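Local coordinates for protein DyP-type peroxidase (Thermobifida cellulosilytica, PDB 4GS1) that probably uses a bound heme to oxidise dyes and other substrates with hydrogen peroxide, at residues 209-214 and 316-321; 240-245 and 341-346. All blocks are in the same frame, centred on the assembly; numbering follows the deposited sequence.

How the contacts relate
Both contacts are buried and belong to the same ferredoxin-like half of the chain, with centres about 11 Å apart. Contact 1 joins the 209-214 loop to the start of the edge strand 318-328, at the heme. Contact 2 joins two inner strands of the same sheet, 240-249 and 334-344. The two meet along neighbouring strands: the backbones of Val-318 and Trp-343, and of Arg-320 and Met-341, are hydrogen-bonded, and Met-317 packs on Ala-342. Their chemistry differs with place. Contact 1 is largely polar, with a side-chain amide hydrogen-bonded to a strand backbone and an arginine holding a propionate. Contact 2 is regular backbone pairing with mostly apolar side chains; a glutamine side chain adds one more bond.

Contact 1 (209-214 and 316-321); sequences TANPAQ and RMVRRG. With HEM (protoporphyrin IX containing Fe), chain F; OXY (oxygen molecule), chain G.
Heme propionate oxygen O1A draws Ala-210 and Arg-319 together: it takes the backbone N of Ala-210 at 3.0 Å and a weak bond from Arg-319 NH2. The other propionate oxygen, O2A, is gripped twice by Arg-319, from NH1 and from NH2, each at 2.9 Å. The methyl group of Ala-210 touches the same guanidinium. The arginine chain bends at chi3 (-63°), which lays its guanidinium against the porphyrin: heme C4D lies over the centre of one face. At its edge NH1 also makes a weak hydrogen bond to the oxygen molecule, whose O1 is bound to the heme iron at 2.4 Å. Asp-207 forms a long, weak ion pair with the same NH1. Asn-211 fixes the backbone behind this group. Its OD1 takes the N-H of Arg-319 N at 2.8 Å in a nearly straight bond (169°), and its ND2 gives a hydrogen to Arg-319 O, also at 2.8 Å. Using both ends of the amide this way probably fixes its rotation. Beside it, Pro-212 CG rests on Val-318 CG2 at 3.8 Å. Helix 217-223 packs on Val-318 through Phe-219 and Val-223, and strand 334-344 pairs with strand 318-328.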
# COMPACT_ATOMS: atom_id res chain seq x y z
N THR B 209 -12.76 13.06 14.42
CA THR B 209 -13.62 13.30 15.59
C THR B 209 -14.80 14.23 15.33
O THR B 209 -15.95 13.92 15.69
CB THR B 209 -12.77 13.86 16.75
OG1 THR B 209 -11.73 12.92 17.04
CG2 THR B 209 -13.63 14.12 18.01
N ALA B 210 -14.54 15.36 14.69
CA ALA B 210 -15.56 16.39 14.52
C ALA B 210 -16.54 16.13 13.39
O ALA B 210 -17.45 16.94 13.18
CB ALA B 210 -14.89 17.76 14.35
N ASN B 211 -16.37 15.03 12.66
CA ASN B 211 -17.35 14.66 11.64
C ASN B 211 -18.71 14.48 12.29
O ASN B 211 -18.81 14.00 13.42
CB ASN B 211 -16.98 13.34 10.97
CG ASN B 211 -15.95 13.49 9.87
OD1 ASN B 211 -15.80 14.56 9.27
ND2 ASN B 211 -15.21 12.42 9.61
N PRO B 212 -19.78 14.87 11.58
CA PRO B 212 -21.12 14.59 12.11
C PRO B 212 -21.34 13.09 12.25
O PRO B 212 -20.83 12.31 11.44
CB PRO B 212 -22.07 15.19 11.05
CG PRO B 212 -21.22 15.46 9.84
CD PRO B 212 -19.81 15.68 10.35
N ALA B 213 -22.07 12.69 13.29
CA ALA B 213 -22.31 11.27 13.55
C ALA B 213 -23.11 10.61 12.42
O ALA B 213 -24.01 11.23 11.85
CB ALA B 213 -23.03 11.10 14.88
N GLN B 214 -22.79 9.36 12.12
CA GLN B 214 -23.44 8.61 11.04
C GLN B 214 -24.96 8.50 11.20
O GLN B 214 -25.70 8.47 10.21
CB GLN B 214 -22.82 7.22 10.91
CG GLN B 214 -21.33 7.21 10.58
CD GLN B 214 -21.06 7.38 9.09
OE1 GLN B 214 -21.99 7.54 8.30
NE2 GLN B 214 -19.79 7.35 8.71
N ARG B 316 -19.30 23.10 6.92
CA ARG B 316 -19.12 21.79 7.53
C ARG B 316 -18.89 20.78 6.42
O ARG B 316 -19.38 20.95 5.31
CB ARG B 316 -20.38 21.42 8.33
CG ARG B 316 -20.18 20.36 9.40
CD ARG B 316 -21.45 20.19 10.26
NE ARG B 316 -21.86 21.44 10.90
CZ ARG B 316 -21.54 21.77 12.15
NH1 ARG B 316 -20.81 20.96 12.90
NH2 ARG B 316 -21.95 22.93 12.65
N MET B 317 -18.14 19.72 6.73
CA MET B 317 -17.88 18.67 5.75
C MET B 317 -17.73 17.33 6.46
O MET B 317 -17.59 17.29 7.68
CB MET B 317 -16.62 19.00 4.94
CG MET B 317 -15.33 18.91 5.75
SD MET B 317 -14.00 19.86 4.99
CE MET B 317 -14.45 21.50 5.55
N VAL B 318 -17.78 16.24 5.70
CA VAL B 318 -17.38 14.94 6.22
C VAL B 318 -16.03 14.58 5.65
O VAL B 318 -15.87 14.48 4.43
CB VAL B 318 -18.41 13.84 5.89
CG1 VAL B 318 -17.83 12.47 6.21
CG2 VAL B 318 -19.69 14.07 6.69
N ARG B 319 -15.04 14.42 6.53
CA ARG B 319 -13.70 14.05 6.10
C ARG B 319 -13.54 12.54 6.19
O ARG B 319 -13.72 11.96 7.26
CB ARG B 319 -12.66 14.79 6.96
CG ARG B 319 -12.57 16.28 6.67
CD ARG B 319 -11.87 17.05 7.79
NE ARG B 319 -12.63 16.96 9.05
CZ ARG B 319 -12.15 16.48 10.19
NH1 ARG B 319 -10.89 16.06 10.28
NH2 ARG B 319 -12.94 16.43 11.26
N ARG B 320 -13.20 11.91 5.06
CA ARG B 320 -13.11 10.46 4.97
C ARG B 320 -11.79 10.12 4.29
O ARG B 320 -11.75 9.60 3.18
CB ARG B 320 -14.31 9.90 4.19
CG ARG B 320 -14.48 8.38 4.23
CD ARG B 320 -15.74 8.00 3.45
NE ARG B 320 -15.97 6.56 3.38
CZ ARG B 320 -15.39 5.75 2.50
NH1 ARG B 320 -14.51 6.25 1.63
NH2 ARG B 320 -15.67 4.46 2.49
N GLY B 321 -10.71 10.46 4.98
CA GLY B 321 -9.38 10.36 4.40
C GLY B 321 -8.63 9.09 4.74
O GLY B 321 -9.07 8.28 5.57
CHA HEM F . -9.85 18.66 12.34
CHB HEM F . -5.59 16.84 10.93
CHC HEM F . -6.03 19.02 6.61
CHD HEM F . -10.50 20.50 7.85
C1A HEM F . -8.65 18.01 12.33
C2A HEM F . -8.10 17.29 13.45
C3A HEM F . -6.92 16.79 13.06
C4A HEM F . -6.70 17.17 11.68
CMA HEM F . -5.94 15.93 13.90
CAA HEM F . -8.79 17.15 14.84
CBA HEM F . -9.63 15.87 14.94
CGA HEM F . -10.87 15.92 14.10
O1A HEM F . -11.86 16.61 14.51
O2A HEM F . -10.90 15.26 13.03
C1B HEM F . -5.34 17.29 9.66
C2B HEM F . -4.12 17.04 8.92
C3B HEM F . -4.22 17.65 7.73
C4B HEM F . -5.52 18.29 7.67
CMB HEM F . -2.93 16.23 9.50
CAB HEM F . -3.21 17.68 6.55
CBB HEM F . -2.27 16.74 6.37
C1C HEM F . -7.28 19.62 6.57
C2C HEM F . -7.84 20.38 5.47
C3C HEM F . -9.08 20.78 5.81
C4C HEM F . -9.33 20.29 7.15
CMC HEM F . -7.11 20.62 4.13
CAC HEM F . -10.14 21.62 5.03
CBC HEM F . -9.86 22.45 4.03
C1D HEM F . -10.73 20.13 9.14
C2D HEM F . -11.97 20.34 9.84
C3D HEM F . -11.76 19.78 11.24
C4D HEM F . -10.42 19.26 11.25
CMD HEM F . -13.26 21.02 9.31
CAD HEM F . -12.80 19.77 12.37
CBD HEM F . -12.82 21.14 13.06
CGD HEM F . -13.88 21.09 14.14
O1D HEM F . -13.53 20.81 15.32
O2D HEM F . -15.08 21.31 13.83
NA HEM F . -7.79 17.93 11.25
NB HEM F . -6.17 18.06 8.87
NC HEM F . -8.22 19.59 7.60
ND HEM F . -9.83 19.48 10.00
FE HEM F . -7.97 18.86 9.47
O1 OXY G . -8.63 16.70 8.65
O2 OXY G . -8.56 15.34 8.07
O HOH W 1 -20.07 18.03 12.88

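Contact 2 (240-245 and 341-346); sequences SYLVVR and MAWQGN
Leu-242 lies over one face of the Trp-343 indole, in the antiparallel sheet of a ferredoxin-like fold. Its CB sits 3.8 Å from the centroid of the six-membered ring, close to the ring normal, in a CH-pi contact. CD1 covers the same face nearer the rim and also meets Met-341 CB at 3.7 Å. With CG anti to the backbone N (chi1 167°), the leucine branch carries CD1 over the indole. At the indole edge stands Ser-240 OG, 3.5 Å from Trp-343 CE3. Replacing Trp-343 by an alanine is likely to remove the flat face on which Leu-242 rests and open a gap beside Ser-240.

The backbone holds these side chains in step. Leu-242 and Trp-343 form a non-hydrogen-bonded pair. The hydrogen-bonded pairs Tyr-241 with Gln-344 and Val-243 with Ala-342 flank it, and their side chains lie on the other side of the sheet. There the Tyr-241 ring turns its edge to Gly-345 O, 3.3 Å from CD2.

Further out, Ser-240 OG is hydrogen-bonded to Val-223 O at the end of helix 217-223, which fixes the hydroxyl beside the indole. Strand 369-379 pairs with the far edge of 240-245. Gln-344 OE1 accepts from Phe-351 N, at the start of helix 351-360, and this sets the turn of its amide. Tyr-241 O then takes two bonds from Gln-344. The backbone N comes in the carbonyl plane at 3.1 Å, while NE2 reaches it at 2.9 Å from 54° above that plane.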
# COMPACT_ATOMS: atom_id res chain seq x y z
N SER B 240 -23.38 14.14 -4.00
CA SER B 240 -22.44 14.78 -3.09
C SER B 240 -21.25 15.24 -3.91
O SER B 240 -21.03 14.73 -5.01
CB SER B 240 -21.99 13.81 -2.00
OG SER B 240 -21.22 14.48 -1.00
N TYR B 241 -20.50 16.20 -3.38
CA TYR B 241 -19.25 16.62 -4.01
C TYR B 241 -18.05 16.19 -3.19
O TYR B 241 -18.03 16.34 -1.97
CB TYR B 241 -19.21 18.14 -4.21
CG TYR B 241 -20.23 18.63 -5.22
CD1 TYR B 241 -19.89 18.77 -6.56
CD2 TYR B 241 -21.52 18.94 -4.83
CE1 TYR B 241 -20.82 19.21 -7.49
CE2 TYR B 241 -22.46 19.38 -5.76
CZ TYR B 241 -22.10 19.51 -7.09
OH TYR B 241 -23.02 19.95 -8.02
N LEU B 242 -17.05 15.63 -3.88
CA LEU B 242 -15.81 15.20 -3.27
C LEU B 242 -14.66 16.13 -3.63
O LEU B 242 -14.40 16.37 -4.81
CB LEU B 242 -15.45 13.80 -3.77
CG LEU B 242 -14.03 13.33 -3.47
CD1 LEU B 242 -13.82 13.15 -1.98
CD2 LEU B 242 -13.75 12.03 -4.19
N VAL B 243 -13.99 16.66 -2.62
CA VAL B 243 -12.70 17.31 -2.84
C VAL B 243 -11.59 16.39 -2.37
O VAL B 243 -11.56 15.99 -1.20
CB VAL B 243 -12.60 18.65 -2.08
CG1 VAL B 243 -11.16 19.19 -2.17
CG2 VAL B 243 -13.58 19.66 -2.65
N VAL B 244 -10.68 16.04 -3.28
CA VAL B 244 -9.51 15.24 -2.94
C VAL B 244 -8.29 16.15 -2.86
O VAL B 244 -8.07 16.97 -3.75
CB VAL B 244 -9.22 14.21 -4.03
CG1 VAL B 244 -7.98 13.38 -3.66
CG2 VAL B 244 -10.40 13.31 -4.26
N ARG B 245 -7.50 16.01 -1.80
CA ARG B 245 -6.19 16.66 -1.74
C ARG B 245 -5.13 15.65 -1.34
O ARG B 245 -5.27 14.95 -0.34
CB ARG B 245 -6.19 17.85 -0.76
CG ARG B 245 -7.28 18.90 -1.04
CD ARG B 245 -6.92 19.81 -2.21
NE ARG B 245 -5.99 20.88 -1.81
CZ ARG B 245 -5.85 22.03 -2.45
NH1 ARG B 245 -6.56 22.28 -3.54
NH2 ARG B 245 -5.00 22.95 -2.00
N MET B 341 -9.94 13.55 1.83
CA MET B 341 -11.16 13.48 1.03
C MET B 341 -12.33 14.08 1.80
O MET B 341 -12.77 13.54 2.81
CB MET B 341 -11.44 12.04 0.62
CG MET B 341 -10.46 11.54 -0.43
SD MET B 341 -10.96 9.95 -1.10
CE MET B 341 -10.21 8.92 0.07
N ALA B 342 -12.82 15.22 1.32
CA ALA B 342 -13.93 15.90 1.98
C ALA B 342 -15.20 15.76 1.16
O ALA B 342 -15.19 15.99 -0.05
CB ALA B 342 -13.62 17.37 2.19
N TRP B 343 -16.30 15.40 1.83
CA TRP B 343 -17.59 15.25 1.17
C TRP B 343 -18.53 16.34 1.66
O TRP B 343 -18.58 16.61 2.86
CB TRP B 343 -18.18 13.88 1.52
CG TRP B 343 -17.40 12.74 0.96
CD1 TRP B 343 -16.39 12.04 1.56
CD2 TRP B 343 -17.54 12.18 -0.35
NE1 TRP B 343 -15.91 11.07 0.70
CE2 TRP B 343 -16.61 11.14 -0.48
CE3 TRP B 343 -18.38 12.47 -1.43
CZ2 TRP B 343 -16.49 10.38 -1.64
CZ3 TRP B 343 -18.26 11.73 -2.58
CH2 TRP B 343 -17.33 10.69 -2.68
N GLN B 344 -19.27 16.95 0.75
CA GLN B 344 -20.17 18.05 1.11
C GLN B 344 -21.20 18.27 0.02
O GLN B 344 -20.99 17.89 -1.12
CB GLN B 344 -19.38 19.35 1.34
CG GLN B 344 -18.61 19.84 0.10
CD GLN B 344 -17.13 19.51 0.18
OE1 GLN B 344 -16.40 20.15 0.94
NE2 GLN B 344 -16.69 18.51 -0.58
N GLY B 345 -22.31 18.91 0.38
CA GLY B 345 -23.34 19.21 -0.60
C GLY B 345 -22.94 20.33 -1.55
O GLY B 345 -23.50 20.46 -2.65
N ASN B 346 -21.98 21.14 -1.13
CA ASN B 346 -21.55 22.31 -1.89
C ASN B 346 -20.17 22.75 -1.42
O ASN B 346 -20.03 23.20 -0.27
CB ASN B 346 -22.57 23.44 -1.68
CG ASN B 346 -22.18 24.73 -2.37
OD1 ASN B 346 -21.22 24.79 -3.14
ND2 ASN B 346 -22.96 25.79 -2.12